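Local coordinates for protein interpain A (Prevotella intermedia, PDB 3BB7) that probably hydrolyses proteins as a papain-clan cysteine protease of the C10 family, held here as its zymogen with the prodomain still attached, at residues T10-V15 against V61-V66; F23-A28 against W53-I58. The protein carries 1 engineered substitution. All coordinates share one frame; numbering follows the deposited sequence. Where two conformers were deposited one is given.

How the interactions relate
Both interactions use helix 49-68: interaction 1 sets its later part against the turn before strand 14-18, interaction 2 an earlier part against strand 23-26, the neighbour of 14-18 in the sheet. Their centres lie 8 Å apart, and interaction 2 is nested along the chain within the loop closed by interaction 1. They meet directly: Thr14 N probably hydrogen-bonds to Ile26 O (2.8 Å), and Tyr13 OH packs on Leu55 CD1 at 3.6 Å. Interaction 1 lies away from the annotated sites. Interaction 2 sits closer: the ring of Trp53 stacks on His267, the predicted proton acceptor, whose side chain is about 8 Å from that of Trp54; engineered Ala116 occupies the predicted nucleophile position.

Interaction 1. Residues T10-V15 against V61-V66; sequences THTYTV and VITNAV
Thr12 is the one residue of 10-15 that touches helix segment 61-66, and its methyl rather than its hydroxyl makes the main approach: CG2 lies 3.6 Å from CG2 of Thr63. The contact joins the turn of a beta hairpin, between antiparallel strands 4-9 and 14-18 of the prodomain, to the helix packed against it. Chi1 of 53° sets Thr12 OG1 between the backbone N and the carbonyl carbon and leaves CG2 anti to the carbonyl carbon, where it reaches the helix. OG1 is hydrogen-bonded to Asp59 OD2, one turn before Thr63 in the helix. Thr63 divides its roles likewise: its methyl faces the hairpin, and OG1 turns back to the helix carbonyls of Asp59 and Glu60. Ile62 gives the buried flank, its CG2 4.2 Å from Thr12 CG2 and its CD1 3.8 Å from the carbonyl oxygen of Thr12. The turn is stiffened from within. Thr10 OG1 accepts from Thr12 N, an ST turn, and from Tyr13 N, an ST motif, at N-H...O angles of 160° and 155°, while Thr10 N hydrogen-bonds to Tyr13 O (2.8 Å). That same OG1 lies 3.4 Å above the plane of the Tyr13 ring, over its centre.

Interaction 2. Residues F23-A28 against W53-I58; sequences FAVISA and WWLKAI
Val25 CG1 on strand 23-26 meets two consecutive helix residues, Trp54 and Leu55, in a buried, wholly apolar contact. Taken along the helix, Trp53 comes first and faces the enzyme instead of the strand: its NE1 hydrogen-bonds to Phe307 O, and Ala57 CB covers one face, 3.9 Å above the plane. Trp54, one residue round the helix, points about a right angle away from it; with CG anti to the backbone N (chi1 -179°) the indole extends to the sheet, where CZ3 at the rim stops 4.2 Å from Val25 CG1. The methyl lies near the ring plane, so the strand meets an edge and not a face. The indole is held by a hydrogen bond from NE1 to Lys295 O and by the ring of Tyr294, set edge-to-face. Leu55 adds a looser touch, CD2 to Val25 CG1 at 4.5 Å. Ile58, one turn on, closes over a face of Trp54, its CG1 3.4 Å above the plane and offset toward the rim; it also touches Leu36 of the neighbouring strand. The arrangement is helix-on-sheet packing within a prodomain, its four strands continuing into the sheet of the protease and its helix reaching His267, consistent with a zymogen whose propeptide covers the active site.

Interaction 1. Residues T10-V15 against V61-V66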
loop_
_atom_site.group_PDB
_atom_site.type_symbol
_atom_site.label_atom_id
_atom_site.label_comp_id
_atom_site.label_asym_id
_atom_site.label_seq_id
_atom_site.Cartn_x
_atom_site.Cartn_y
_atom_site.Cartn_z
ATOM N N THR A 10 -15.986 16.500 -6.631
ATOM C CA THR A 10 -17.184 15.734 -6.267
ATOM C C THR A 10 -17.942 16.550 -5.216
ATOM O O THR A 10 -17.550 17.685 -4.906
ATOM C CB THR A 10 -16.851 14.324 -5.719
ATOM O OG1 THR A 10 -16.253 14.437 -4.423
ATOM C CG2 THR A 10 -15.896 13.573 -6.655
ATOM N N HIS A 11 -19.009 15.983 -4.653
ATOM C CA HIS A 11 -19.770 16.688 -3.613
ATOM C C HIS A 11 -19.061 16.741 -2.264
ATOM O O HIS A 11 -19.440 17.535 -1.392
ATOM C CB HIS A 11 -21.174 16.102 -3.449
ATOM C CG HIS A 11 -22.015 16.209 -4.686
ATOM N ND1 HIS A 11 -21.705 17.063 -5.723
ATOM C CD2 HIS A 11 -23.171 15.595 -5.036
ATOM C CE1 HIS A 11 -22.620 16.952 -6.671
ATOM N NE2 HIS A 11 -23.517 16.064 -6.280
ATOM N N THR A 12 -18.013 15.931 -2.100
ATOM C CA THR A 12 -17.317 15.839 -0.812
ATOM C C THR A 12 -15.865 16.297 -0.836
ATOM O O THR A 12 -15.322 16.656 0.207
ATOM C CB THR A 12 -17.312 14.410 -0.261
ATOM O OG1 THR A 12 -16.804 13.533 -1.270
ATOM C CG2 THR A 12 -18.725 13.951 0.121
ATOM N N TYR A 13 -15.234 16.257 -2.004
ATOM C CA TYR A 13 -13.832 16.681 -2.116
ATOM C C TYR A 13 -13.535 17.267 -3.478
ATOM O O TYR A 13 -14.242 16.995 -4.453
ATOM C CB TYR A 13 -12.844 15.538 -1.827
ATOM C CG TYR A 13 -12.910 14.395 -2.819
ATOM C CD1 TYR A 13 -12.300 14.490 -4.083
ATOM C CD2 TYR A 13 -13.611 13.216 -2.512
ATOM C CE1 TYR A 13 -12.392 13.458 -5.013
ATOM C CE2 TYR A 13 -13.694 12.167 -3.439
ATOM C CZ TYR A 13 -13.087 12.298 -4.691
ATOM O OH TYR A 13 -13.188 11.265 -5.594
ATOM N N THR A 14 -12.462 18.057 -3.529
ATOM C CA THR A 14 -12.015 18.705 -4.755
ATOM C C THR A 14 -10.511 18.471 -4.818
ATOM O O THR A 14 -9.810 18.587 -3.791
ATOM C CB THR A 14 -12.305 20.222 -4.710
ATOM O OG1 THR A 14 -13.713 20.430 -4.508
ATOM C CG2 THR A 14 -11.918 20.916 -6.012
ATOM N N VAL A 15 -10.029 18.089 -5.999
ATOM C CA VAL A 15 -8.593 17.961 -6.230
ATOM C C VAL A 15 -8.158 19.295 -6.833
ATOM O O VAL A 15 -8.690 19.741 -7.865
ATOM C CB VAL A 15 -8.279 16.771 -7.172
ATOM C CG1 VAL A 15 -6.828 16.772 -7.580
ATOM C CG2 VAL A 15 -8.662 15.452 -6.495
ATOM N N VAL A 61 -16.798 8.570 4.700
ATOM C CA VAL A 61 -16.736 9.113 6.078
ATOM C C VAL A 61 -17.249 10.531 6.199
ATOM O O VAL A 61 -17.878 10.884 7.205
ATOM C CB VAL A 61 -15.336 8.986 6.762
ATOM C CG1 VAL A 61 -14.923 7.516 6.814
ATOM C CG2 VAL A 61 -14.258 9.824 6.109
ATOM N N ILE A 62 -17.004 11.338 5.173
ATOM C CA ILE A 62 -17.508 12.680 5.197
ATOM C C ILE A 62 -19.053 12.665 5.161
ATOM O O ILE A 62 -19.716 13.376 5.950
ATOM C CB ILE A 62 -16.902 13.567 4.065
ATOM C CG1 ILE A 62 -15.400 13.761 4.312
ATOM C CG2 ILE A 62 -17.608 14.933 4.015
ATOM C CD1 ILE A 62 -14.645 14.516 3.224
ATOM N N THR A 63 -19.637 11.876 4.263
ATOM C CA THR A 63 -21.091 11.824 4.211
ATOM C C THR A 63 -21.674 11.263 5.519
ATOM O O THR A 63 -22.680 11.767 6.021
ATOM C CB THR A 63 -21.606 11.088 2.969
ATOM O OG1 THR A 63 -21.198 9.732 2.998
ATOM C CG2 THR A 63 -21.054 11.748 1.707
ATOM N N ASN A 64 -21.011 10.271 6.108
ATOM C CA ASN A 64 -21.523 9.732 7.351
ATOM C C ASN A 64 -21.407 10.742 8.507
ATOM O O ASN A 64 -22.317 10.862 9.328
ATOM C CB ASN A 64 -20.737 8.470 7.729
ATOM C CG ASN A 64 -21.171 7.875 9.074
ATOM O OD1 ASN A 64 -20.523 8.099 10.107
ATOM N ND2 ASN A 64 -22.260 7.114 9.063
ATOM N N ALA A 65 -20.302 11.489 8.539
ATOM C CA ALA A 65 -20.130 12.541 9.540
ATOM C C ALA A 65 -21.220 13.574 9.464
ATOM O O ALA A 65 -21.782 13.995 10.479
ATOM C CB ALA A 65 -18.787 13.212 9.363
ATOM N N VAL A 66 -21.508 14.019 8.249
ATOM C CA VAL A 66 -22.545 15.017 8.044
ATOM C C VAL A 66 -23.924 14.470 8.462
ATOM O O VAL A 66 -24.679 15.174 9.149
ATOM C CB VAL A 66 -22.541 15.504 6.559
ATOM C CG1 VAL A 66 -23.782 16.277 6.194
ATOM C CG2 VAL A 66 -21.237 16.264 6.251
#

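Interaction 2. Residues F23-A28 against W53-I58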
loop_
_atom_site.group_PDB
_atom_site.type_symbol
_atom_site.label_atom_id
_atom_site.label_comp_id
_atom_site.label_asym_id
_atom_site.label_seq_id
_atom_site.Cartn_x
_atom_site.Cartn_y
_atom_site.Cartn_z
ATOM N N PHE A 23 -0.336 18.821 -5.802
ATOM C CA PHE A 23 -1.783 19.025 -5.659
ATOM C C PHE A 23 -2.238 18.741 -4.238
ATOM O O PHE A 23 -1.514 18.140 -3.436
ATOM C CB PHE A 23 -2.572 18.141 -6.632
ATOM C CG PHE A 23 -2.528 16.673 -6.309
ATOM C CD1 PHE A 23 -3.552 16.072 -5.564
ATOM C CD2 PHE A 23 -1.480 15.893 -6.753
ATOM C CE1 PHE A 23 -3.520 14.704 -5.248
ATOM C CE2 PHE A 23 -1.439 14.514 -6.466
ATOM C CZ PHE A 23 -2.451 13.915 -5.721
ATOM N N ALA A 24 -3.468 19.135 -3.947
ATOM C CA ALA A 24 -4.084 18.812 -2.669
ATOM C C ALA A 24 -5.469 18.279 -2.905
ATOM O O ALA A 24 -6.082 18.578 -3.943
ATOM C CB ALA A 24 -4.136 20.039 -1.769
ATOM N N VAL A 25 -5.955 17.504 -1.937
ATOM C CA VAL A 25 -7.332 17.020 -1.914
ATOM C C VAL A 25 -7.959 17.741 -0.724
ATOM O O VAL A 25 -7.444 17.681 0.404
ATOM C CB VAL A 25 -7.409 15.513 -1.772
ATOM C CG1 VAL A 25 -8.878 15.065 -1.836
ATOM C CG2 VAL A 25 -6.542 14.818 -2.860
ATOM N N ILE A 26 -9.048 18.452 -1.011
ATOM C CA ILE A 26 -9.654 19.450 -0.117
ATOM C C ILE A 26 -11.143 19.150 0.089
ATOM O O ILE A 26 -11.864 18.892 -0.881
ATOM C CB ILE A 26 -9.491 20.865 -0.775
ATOM C CG1 ILE A 26 -8.001 21.249 -0.902
ATOM C CG2 ILE A 26 -10.348 21.963 -0.105
ATOM C CD1 ILE A 26 -7.281 21.230 0.357
ATOM N N SER A 27 -11.593 19.165 1.349
ATOM C CA SER A 27 -13.029 19.050 1.681
ATOM C C SER A 27 -13.593 20.428 1.911
ATOM O O SER A 27 -12.848 21.404 1.948
ATOM C CB SER A 27 -13.228 18.232 2.962
ATOM O OG SER A 27 -12.787 18.972 4.097
ATOM N N ALA A 28 -14.912 20.520 2.055
ATOM C CA ALA A 28 -15.560 21.788 2.363
ATOM C C ALA A 28 -16.782 21.511 3.195
ATOM O O ALA A 28 -17.901 21.386 2.675
ATOM C CB ALA A 28 -15.903 22.574 1.091
ATOM N N TRP A 53 -9.652 3.574 -3.821
ATOM C CA TRP A 53 -10.262 3.137 -2.563
ATOM C C TRP A 53 -10.281 4.290 -1.557
ATOM O O TRP A 53 -11.322 4.575 -0.940
ATOM C CB TRP A 53 -9.535 1.927 -1.950
ATOM C CG TRP A 53 -9.978 1.719 -0.542
ATOM C CD1 TRP A 53 -11.147 1.111 -0.109
ATOM C CD2 TRP A 53 -9.324 2.199 0.636
ATOM N NE1 TRP A 53 -11.208 1.136 1.269
ATOM C CE2 TRP A 53 -10.120 1.823 1.750
ATOM C CE3 TRP A 53 -8.130 2.894 0.857
ATOM C CZ2 TRP A 53 -9.779 2.169 3.069
ATOM C CZ3 TRP A 53 -7.770 3.231 2.171
ATOM C CH2 TRP A 53 -8.599 2.861 3.264
ATOM N N TRP A 54 -9.139 4.950 -1.403
ATOM C CA TRP A 54 -9.003 6.007 -0.410
ATOM C C TRP A 54 -10.038 7.119 -0.685
ATOM O O TRP A 54 -10.690 7.606 0.239
ATOM C CB TRP A 54 -7.576 6.562 -0.419
ATOM C CG TRP A 54 -7.392 7.645 0.601
ATOM C CD1 TRP A 54 -7.153 7.490 1.951
ATOM C CD2 TRP A 54 -7.422 9.057 0.353
ATOM N NE1 TRP A 54 -7.067 8.730 2.559
ATOM C CE2 TRP A 54 -7.200 9.708 1.595
ATOM C CE3 TRP A 54 -7.604 9.830 -0.805
ATOM C CZ2 TRP A 54 -7.224 11.095 1.720
ATOM C CZ3 TRP A 54 -7.601 11.214 -0.685
ATOM C CH2 TRP A 54 -7.401 11.828 0.569
ATOM N N LEU A 55 -10.203 7.515 -1.941
ATOM C CA LEU A 55 -11.198 8.532 -2.273
ATOM C C LEU A 55 -12.615 8.076 -1.909
ATOM O O LEU A 55 -13.426 8.876 -1.410
ATOM C CB LEU A 55 -11.135 8.892 -3.760
ATOM C CG LEU A 55 -9.885 9.656 -4.217
ATOM C CD1 LEU A 55 -9.898 9.781 -5.755
ATOM C CD2 LEU A 55 -9.769 11.039 -3.585
ATOM N N LYS A 56 -12.931 6.818 -2.191
ATOM C CA LYS A 56 -14.268 6.277 -1.847
ATOM C C LYS A 56 -14.495 6.256 -0.324
ATOM O O LYS A 56 -15.570 6.632 0.165
ATOM C CB LYS A 56 -14.440 4.879 -2.454
ATOM C CG LYS A 56 -14.560 4.902 -3.989
ATOM C CD LYS A 56 -14.976 3.550 -4.543
ATOM C CE LYS A 56 -15.602 3.702 -5.933
ATOM N NZ LYS A 56 -16.349 2.472 -6.391
ATOM N N ALA A 57 -13.468 5.854 0.418
ATOM C CA ALA A 57 -13.498 5.840 1.885
ATOM C C ALA A 57 -13.646 7.269 2.465
ATOM O O ALA A 57 -14.441 7.490 3.389
ATOM C CB ALA A 57 -12.226 5.181 2.409
ATOM N N ILE A 58 -12.936 8.233 1.883
ATOM C CA ILE A 58 -13.089 9.643 2.287
ATOM C C ILE A 58 -14.519 10.120 2.063
ATOM O O ILE A 58 -15.149 10.690 2.965
ATOM C CB ILE A 58 -12.066 10.506 1.502
ATOM C CG1 ILE A 58 -10.633 10.283 2.029
ATOM C CG2 ILE A 58 -12.437 11.994 1.496
ATOM C CD1 ILE A 58 -10.317 10.897 3.408
#